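Local coordinates for protein nitrophorin Cim l NP (Cimex lectularius, PDB 2IMQ) that carries nitric oxide on a heme b and delivers it to the victim during blood feeding, widening the host's blood vessels, at residues K147-D155 / W168-V176; I192-L201 / S240-K248. All blocks are in the same frame, centred on the assembly; numbering follows the deposited sequence.

Interaction 1. Residues K147-D155 / W168-V176; sequences KYAYDTRLD and WIGDLNVRV
K147 and N173 grip each other twice. The asparagine amide crosses the lysine chain at about a right angle, and its ND2 sends a nearly straight hydrogen bond (168°) to K147 O, 2.9 Å away and close to the amide plane; D138 takes a second bond from ND2. In return, with CG set between backbone N and carbonyl carbon (chi1 72°), K147 runs extended past the amide and bends only at its last torsion, where NZ meets N173 O at 2.8 Å, while a water joins NZ to N173 OD1. Asparagine suits this turn, its phi being positive.

The pair flanks a corner of the DNase I-like beta-sandwich, where the chain leaves strand 165-169 and D171 folds into an Asx turn, its OD1 accepting from N173 N. R175 braces that carboxylate end-on with both terminal nitrogens, and N15 binds its other oxygen. Beside this, A149 N donates to L172 O at 2.9 Å, the small methyl allowing close approach. Farther along, W168 lies nearly parallel to Y150 (18°) but slid aside, CH2 reaching Y150 CD1 at 3.5 Å and L154 CB at 3.7 Å. Y150 OH donates to D155 OD2, in the ring plane, and W168 NE1 bonds S134.

Interaction 2. Residues I192-L201 / S240-K248; sequences IDGLMAFDQL and SWTDRALYK
R244 curls, bent at chi2 and chi3, to form a buried salt bridge with D199, which comes from the opposite direction. The grip is end-on: NH1 bonds D199 OD1 at 2.9 Å and NH2 bonds D199 OD2 at 3.0 Å. The carboxylate and guanidinium planes are twisted 60° apart. The NH2 bond is nearly straight (173°) and lies in the guanidinium plane, although it meets OD2 from above the carboxylate plane; the NH1 bond is more bent (144°).

L201 N approaches OD2 from the opposite face of the carboxylate, at 3.0 Å, so that D199 also caps the start of helix 201-206. A water that accepts from W241 N lies 2.7 Å from D199 OD1 and probably donates to it. On the arginine, NH1 also donates to W241 O, and NE forms a salt bridge with E215. Arginine suits this place because its several N-H groups can serve two carboxylates and a carbonyl at once, and the two acids probably help to stabilise its buried charge.

Next to the ion pair, the flexible M196, in one of its two conformers, bends at chi2 and chi3 to come over a face of W241: CE lies 3.5 Å from the centroid of the six-membered ring, a CH-pi contact, and SD 3.9 Å from it, a Met-aromatic contact. L195 CD2 packs on CH2 of the indole at 3.8 Å, and I192 CG2 approaches CZ2; W241 NE1 donates to F220 O.

Helix 192-196 packs on W241, just before strand 243-248, an edge strand of the five-stranded sheet, while D199 and L201 after it meet R244 and L246 on the strand. Helix 180-188 packs on L195 from beyond, and Y260 of strand 255-262, in the other sheet, borders R244.

From the N terminus, the chain first runs through the loop 147-155, and interaction 1 closes as it returns along the end of strand 165-169 and rounds the corner at G170. It then passes through helix 180-188 into 192-201, whose partner 240-248 arrives after a longer excursion, closing interaction 2. The two loops follow in series, neither enclosing the other. In space they meet: Q200 OE1 lies 2.8 Å from both K147 NZ and R175 N, probable hydrogen bonds that stitch the second loop's start to both segments of the first. Interaction 1 ties a loop to strand 165-169 and the corner after it; interaction 2 ties helix 192-196 and the turn after it to the neighbouring antiparallel edge strand, 243-248.

Interaction 1. Residues K147-D155 / W168-V176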
# COMPACT_ATOMS: atom_id res chain seq x y z
N LYS A 147 -4.22 -17.78 1.52
CA LYS A 147 -2.97 -17.21 1.12
C LYS A 147 -2.98 -15.69 1.21
O LYS A 147 -1.98 -15.07 0.90
CB LYS A 147 -2.63 -17.60 -0.30
CG LYS A 147 -3.48 -16.90 -1.36
CD LYS A 147 -3.22 -17.35 -2.78
CE LYS A 147 -4.21 -16.69 -3.71
NZ LYS A 147 -3.59 -15.59 -4.37
N TYR A 148 -4.11 -15.11 1.59
CA TYR A 148 -4.24 -13.65 1.50
C TYR A 148 -3.53 -12.99 2.71
O TYR A 148 -3.52 -13.49 3.81
CB TYR A 148 -5.70 -13.26 1.42
CG TYR A 148 -6.44 -13.94 0.28
CD1 TYR A 148 -7.51 -14.80 0.52
CD2 TYR A 148 -6.02 -13.82 -1.01
CE1 TYR A 148 -8.16 -15.46 -0.50
CE2 TYR A 148 -6.65 -14.51 -2.05
CZ TYR A 148 -7.72 -15.30 -1.80
OH TYR A 148 -8.29 -15.97 -2.83
N ALA A 149 -3.00 -11.79 2.46
CA ALA A 149 -2.22 -11.06 3.44
C ALA A 149 -3.12 -10.25 4.37
O ALA A 149 -3.06 -9.03 4.47
CB ALA A 149 -1.18 -10.20 2.76
N TYR A 150 -3.96 -10.98 5.08
CA TYR A 150 -4.84 -10.44 6.09
C TYR A 150 -4.55 -11.13 7.44
O TYR A 150 -4.31 -12.34 7.49
CB TYR A 150 -6.31 -10.67 5.77
CG TYR A 150 -7.26 -10.04 6.76
CD1 TYR A 150 -7.58 -8.73 6.65
CD2 TYR A 150 -7.82 -10.78 7.79
CE1 TYR A 150 -8.42 -8.13 7.56
CE2 TYR A 150 -8.67 -10.20 8.69
CZ TYR A 150 -9.00 -8.88 8.57
OH TYR A 150 -9.83 -8.26 9.49
N ASP A 151 -4.57 -10.35 8.52
CA ASP A 151 -4.63 -10.89 9.85
C ASP A 151 -5.45 -9.88 10.64
O ASP A 151 -5.32 -8.66 10.48
CB ASP A 151 -3.21 -10.98 10.39
CG ASP A 151 -3.10 -11.73 11.72
OD1 ASP A 151 -3.53 -11.17 12.73
OD2 ASP A 151 -2.58 -12.86 11.78
N THR A 152 -6.24 -10.38 11.58
CA THR A 152 -7.18 -9.48 12.30
C THR A 152 -6.39 -8.51 13.15
O THR A 152 -6.88 -7.44 13.42
CB THR A 152 -8.16 -10.26 13.15
OG1 THR A 152 -7.41 -11.15 13.96
CG2 THR A 152 -9.06 -11.08 12.30
N ARG A 153 -5.18 -8.88 13.58
CA ARG A 153 -4.35 -8.00 14.39
C ARG A 153 -3.88 -6.76 13.66
O ARG A 153 -3.45 -5.80 14.26
CB ARG A 153 -3.11 -8.75 14.88
CG ARG A 153 -3.44 -9.88 15.89
CD ARG A 153 -2.22 -10.69 16.19
NE ARG A 153 -1.91 -11.62 15.10
CZ ARG A 153 -0.86 -12.44 15.08
NH1 ARG A 153 -0.03 -12.48 16.10
NH2 ARG A 153 -0.66 -13.24 14.05
N LEU A 154 -3.97 -6.79 12.34
CA LEU A 154 -3.54 -5.67 11.45
C LEU A 154 -4.71 -4.76 11.10
O LEU A 154 -4.52 -3.72 10.46
CB LEU A 154 -2.87 -6.21 10.19
CG LEU A 154 -1.63 -7.04 10.40
CD1 LEU A 154 -1.24 -7.75 9.10
CD2 LEU A 154 -0.47 -6.22 10.88
N ASP A 155 -5.91 -5.12 11.56
CA ASP A 155 -7.16 -4.49 11.13
C ASP A 155 -7.70 -3.67 12.29
O ASP A 155 -8.43 -4.18 13.18
CB ASP A 155 -8.18 -5.54 10.73
CG ASP A 155 -9.39 -4.95 10.11
OD1 ASP A 155 -9.69 -3.74 10.33
OD2 ASP A 155 -10.14 -5.66 9.40
N TRP A 168 -4.92 0.43 3.96
CA TRP A 168 -4.17 -0.79 3.94
C TRP A 168 -3.61 -0.84 2.53
O TRP A 168 -4.34 -0.85 1.54
CB TRP A 168 -5.09 -1.99 4.16
CG TRP A 168 -4.43 -3.30 4.47
CD1 TRP A 168 -3.34 -3.85 3.91
CD2 TRP A 168 -4.83 -4.18 5.50
NE1 TRP A 168 -3.04 -5.06 4.50
CE2 TRP A 168 -3.96 -5.28 5.48
CE3 TRP A 168 -5.89 -4.17 6.42
CZ2 TRP A 168 -4.09 -6.31 6.36
CZ3 TRP A 168 -6.00 -5.24 7.29
CH2 TRP A 168 -5.11 -6.27 7.25
N ILE A 169 -2.29 -0.85 2.45
CA ILE A 169 -1.55 -0.69 1.18
C ILE A 169 -0.46 -1.73 1.07
O ILE A 169 0.25 -2.00 2.03
CB ILE A 169 -0.95 0.73 1.05
CG1 ILE A 169 -0.08 1.10 2.25
CG2 ILE A 169 -2.09 1.73 0.86
CD1 ILE A 169 0.65 2.46 2.02
N GLY A 170 -0.35 -2.31 -0.11
CA GLY A 170 0.67 -3.30 -0.38
C GLY A 170 0.10 -4.35 -1.30
O GLY A 170 -1.03 -4.26 -1.79
N ASP A 171 0.93 -5.34 -1.52
CA ASP A 171 0.55 -6.51 -2.29
C ASP A 171 -0.15 -7.46 -1.33
O ASP A 171 0.50 -8.03 -0.42
CB ASP A 171 1.74 -7.14 -2.97
CG ASP A 171 1.42 -8.40 -3.72
OD1 ASP A 171 0.24 -8.84 -3.68
OD2 ASP A 171 2.36 -8.93 -4.36
N LEU A 172 -1.46 -7.59 -1.47
CA LEU A 172 -2.29 -8.40 -0.59
C LEU A 172 -2.23 -9.91 -0.85
O LEU A 172 -2.90 -10.66 -0.18
CB LEU A 172 -3.72 -7.94 -0.68
CG LEU A 172 -4.02 -6.44 -0.46
CD1 LEU A 172 -5.49 -6.16 -0.65
CD2 LEU A 172 -3.56 -5.93 0.88
N ASN A 173 -1.47 -10.29 -1.85
CA ASN A 173 -1.41 -11.66 -2.33
C ASN A 173 -2.71 -12.12 -2.90
O ASN A 173 -3.04 -13.28 -2.92
CB ASN A 173 -0.83 -12.67 -1.31
CG ASN A 173 -0.16 -13.79 -2.00
OD1 ASN A 173 0.44 -13.58 -3.06
ND2 ASN A 173 -0.26 -14.98 -1.43
N VAL A 174 -3.47 -11.16 -3.39
CA VAL A 174 -4.72 -11.35 -4.15
C VAL A 174 -4.35 -11.35 -5.66
O VAL A 174 -3.67 -10.44 -6.11
CB VAL A 174 -5.73 -10.21 -3.84
CG1 VAL A 174 -6.86 -10.22 -4.80
CG2 VAL A 174 -6.23 -10.36 -2.42
N ARG A 175 -4.86 -12.34 -6.37
CA ARG A 175 -4.53 -12.49 -7.79
C ARG A 175 -5.81 -12.68 -8.61
O ARG A 175 -6.90 -12.74 -8.07
CB ARG A 175 -3.57 -13.64 -8.00
CG ARG A 175 -2.25 -13.50 -7.21
CD ARG A 175 -1.41 -12.39 -7.79
NE ARG A 175 -0.09 -12.24 -7.22
CZ ARG A 175 0.22 -11.38 -6.25
NH1 ARG A 175 -0.73 -10.63 -5.69
NH2 ARG A 175 1.45 -11.28 -5.84
N VAL A 176 -5.63 -12.73 -9.92
CA VAL A 176 -6.72 -12.96 -10.83
C VAL A 176 -6.79 -14.45 -11.10
O VAL A 176 -5.85 -15.03 -11.65
CB VAL A 176 -6.48 -12.14 -12.11
CG1 VAL A 176 -7.40 -12.55 -13.25
CG2 VAL A 176 -6.68 -10.63 -11.85
O HOH W 1 -0.96 -15.72 -5.07

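Interaction 2. Residues I192-L201 / S240-K248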
# COMPACT_ATOMS: atom_id res chain seq x y z
N ILE A 192 -11.54 -4.07 -18.08
CA ILE A 192 -10.99 -4.10 -16.72
C ILE A 192 -11.99 -4.69 -15.75
O ILE A 192 -11.64 -5.57 -14.98
CB ILE A 192 -10.61 -2.65 -16.30
CG1 ILE A 192 -9.57 -2.08 -17.24
CG2 ILE A 192 -10.10 -2.61 -14.88
CD1 ILE A 192 -8.29 -2.84 -17.46
N ASP A 193 -13.23 -4.27 -15.81
CA ASP A 193 -14.23 -4.77 -14.89
C ASP A 193 -14.51 -6.25 -15.16
O ASP A 193 -14.78 -7.02 -14.24
CB ASP A 193 -15.52 -3.98 -14.99
CG ASP A 193 -15.41 -2.59 -14.51
OD1 ASP A 193 -14.45 -2.25 -13.80
OD2 ASP A 193 -16.30 -1.75 -14.82
N GLY A 194 -14.40 -6.67 -16.40
CA GLY A 194 -14.59 -8.06 -16.76
C GLY A 194 -13.50 -8.91 -16.18
O GLY A 194 -13.75 -10.02 -15.69
N LEU A 195 -12.27 -8.44 -16.22
CA LEU A 195 -11.15 -9.18 -15.64
C LEU A 195 -11.21 -9.15 -14.10
O LEU A 195 -10.92 -10.15 -13.42
CB LEU A 195 -9.82 -8.68 -16.18
CG LEU A 195 -8.59 -9.48 -15.76
CD1 LEU A 195 -8.75 -10.91 -16.13
CD2 LEU A 195 -7.38 -8.89 -16.32
N MET A 196 -11.63 -8.02 -13.57
CA MET A 196 -11.81 -7.86 -12.13
C MET A 196 -12.83 -8.82 -11.57
O MET A 196 -12.82 -9.14 -10.38
CB MET A 196 -12.18 -6.41 -11.78
CG MET A 196 -11.91 -6.00 -10.35
SD MET A 196 -10.09 -6.09 -10.07
CE MET A 196 -9.43 -4.58 -10.44
N ALA A 197 -13.73 -9.34 -12.40
CA ALA A 197 -14.67 -10.37 -11.96
C ALA A 197 -13.95 -11.63 -11.43
O ALA A 197 -14.48 -12.32 -10.60
CB ALA A 197 -15.66 -10.71 -13.02
N PHE A 198 -12.73 -11.88 -11.88
CA PHE A 198 -11.91 -13.05 -11.51
C PHE A 198 -10.93 -12.72 -10.38
O PHE A 198 -10.25 -13.62 -9.89
CB PHE A 198 -11.17 -13.57 -12.72
CG PHE A 198 -12.08 -13.98 -13.81
CD1 PHE A 198 -12.29 -13.17 -14.91
CD2 PHE A 198 -12.77 -15.17 -13.74
CE1 PHE A 198 -13.16 -13.53 -15.89
CE2 PHE A 198 -13.64 -15.53 -14.78
CZ PHE A 198 -13.83 -14.71 -15.81
N ASP A 199 -10.82 -11.46 -9.98
CA ASP A 199 -9.94 -11.07 -8.94
C ASP A 199 -10.42 -11.65 -7.60
O ASP A 199 -11.59 -11.75 -7.32
CB ASP A 199 -9.86 -9.53 -8.88
CG ASP A 199 -9.03 -9.07 -7.73
OD1 ASP A 199 -7.77 -9.04 -7.84
OD2 ASP A 199 -9.58 -8.64 -6.67
N GLN A 200 -9.43 -12.01 -6.78
CA GLN A 200 -9.72 -12.73 -5.51
C GLN A 200 -10.12 -11.85 -4.33
O GLN A 200 -10.49 -12.37 -3.31
CB GLN A 200 -8.52 -13.60 -5.16
CG GLN A 200 -8.32 -14.77 -6.10
CD GLN A 200 -7.02 -15.45 -5.96
OE1 GLN A 200 -5.99 -14.84 -5.65
NE2 GLN A 200 -7.01 -16.73 -6.32
N LEU A 201 -10.11 -10.53 -4.45
CA LEU A 201 -10.45 -9.72 -3.28
C LEU A 201 -11.86 -10.03 -2.85
O LEU A 201 -12.14 -10.17 -1.65
CB LEU A 201 -10.24 -8.24 -3.56
CG LEU A 201 -10.54 -7.33 -2.34
CD1 LEU A 201 -9.62 -7.66 -1.19
CD2 LEU A 201 -10.38 -5.89 -2.78
N SER A 240 -2.34 -9.78 -13.07
CA SER A 240 -3.05 -9.53 -11.83
C SER A 240 -2.78 -8.15 -11.29
O SER A 240 -1.77 -7.53 -11.65
CB SER A 240 -2.64 -10.56 -10.75
OG SER A 240 -3.01 -11.85 -11.10
N TRP A 241 -3.65 -7.73 -10.38
CA TRP A 241 -3.49 -6.52 -9.60
C TRP A 241 -2.87 -6.90 -8.27
O TRP A 241 -3.53 -7.47 -7.40
CB TRP A 241 -4.82 -5.84 -9.43
CG TRP A 241 -5.30 -5.21 -10.72
CD1 TRP A 241 -4.95 -4.01 -11.22
CD2 TRP A 241 -6.27 -5.76 -11.62
NE1 TRP A 241 -5.60 -3.80 -12.41
CE2 TRP A 241 -6.44 -4.85 -12.66
CE3 TRP A 241 -6.97 -6.96 -11.67
CZ2 TRP A 241 -7.32 -5.07 -13.69
CZ3 TRP A 241 -7.85 -7.18 -12.71
CH2 TRP A 241 -8.00 -6.23 -13.71
N THR A 242 -1.60 -6.59 -8.15
CA THR A 242 -0.82 -7.02 -6.98
C THR A 242 -0.84 -5.97 -5.87
O THR A 242 -1.51 -6.15 -4.85
CB THR A 242 0.54 -7.45 -7.41
OG1 THR A 242 1.16 -6.40 -8.11
CG2 THR A 242 0.43 -8.62 -8.33
N ASP A 243 -0.26 -4.82 -6.13
CA ASP A 243 -0.34 -3.69 -5.17
C ASP A 243 -1.74 -3.11 -5.16
O ASP A 243 -2.29 -2.80 -6.23
CB ASP A 243 0.67 -2.62 -5.56
CG ASP A 243 2.07 -3.05 -5.18
OD1 ASP A 243 2.40 -2.93 -3.95
OD2 ASP A 243 2.90 -3.56 -5.98
N ARG A 244 -2.32 -2.93 -3.98
CA ARG A 244 -3.65 -2.46 -3.81
C ARG A 244 -3.66 -1.43 -2.71
O ARG A 244 -2.82 -1.41 -1.83
CB ARG A 244 -4.64 -3.60 -3.42
CG ARG A 244 -4.48 -4.87 -4.23
CD ARG A 244 -4.89 -4.78 -5.69
NE ARG A 244 -6.31 -4.89 -5.89
CZ ARG A 244 -6.95 -6.02 -6.13
NH1 ARG A 244 -6.29 -7.18 -6.25
NH2 ARG A 244 -8.28 -6.00 -6.23
N ALA A 245 -4.68 -0.57 -2.77
CA ALA A 245 -5.01 0.35 -1.66
C ALA A 245 -6.44 0.16 -1.26
O ALA A 245 -7.34 0.26 -2.10
CB ALA A 245 -4.79 1.81 -2.09
N LEU A 246 -6.65 -0.11 0.01
CA LEU A 246 -7.97 -0.28 0.58
C LEU A 246 -8.14 0.79 1.65
O LEU A 246 -7.19 1.21 2.31
CB LEU A 246 -8.13 -1.64 1.26
CG LEU A 246 -7.84 -2.82 0.41
CD1 LEU A 246 -8.03 -4.09 1.25
CD2 LEU A 246 -8.67 -2.85 -0.87
N TYR A 247 -9.38 1.23 1.83
CA TYR A 247 -9.69 2.23 2.84
C TYR A 247 -10.96 1.92 3.58
O TYR A 247 -11.82 1.23 3.07
CB TYR A 247 -9.83 3.62 2.21
CG TYR A 247 -10.96 3.83 1.25
CD1 TYR A 247 -12.20 4.38 1.68
CD2 TYR A 247 -10.87 3.49 -0.06
CE1 TYR A 247 -13.26 4.58 0.78
CE2 TYR A 247 -11.91 3.73 -0.95
CZ TYR A 247 -13.10 4.25 -0.54
OH TYR A 247 -14.11 4.44 -1.50
N LYS A 248 -11.04 2.47 4.79
CA LYS A 248 -12.22 2.29 5.63
C LYS A 248 -12.17 3.36 6.68
O LYS A 248 -11.11 3.83 7.06
CB LYS A 248 -12.14 0.91 6.35
CG LYS A 248 -13.37 0.37 7.01
CD LYS A 248 -13.09 -1.06 7.50
CE LYS A 248 -14.31 -1.58 8.21
NZ LYS A 248 -14.18 -2.93 8.65
O HOH W 2 -5.30 -9.45 -8.80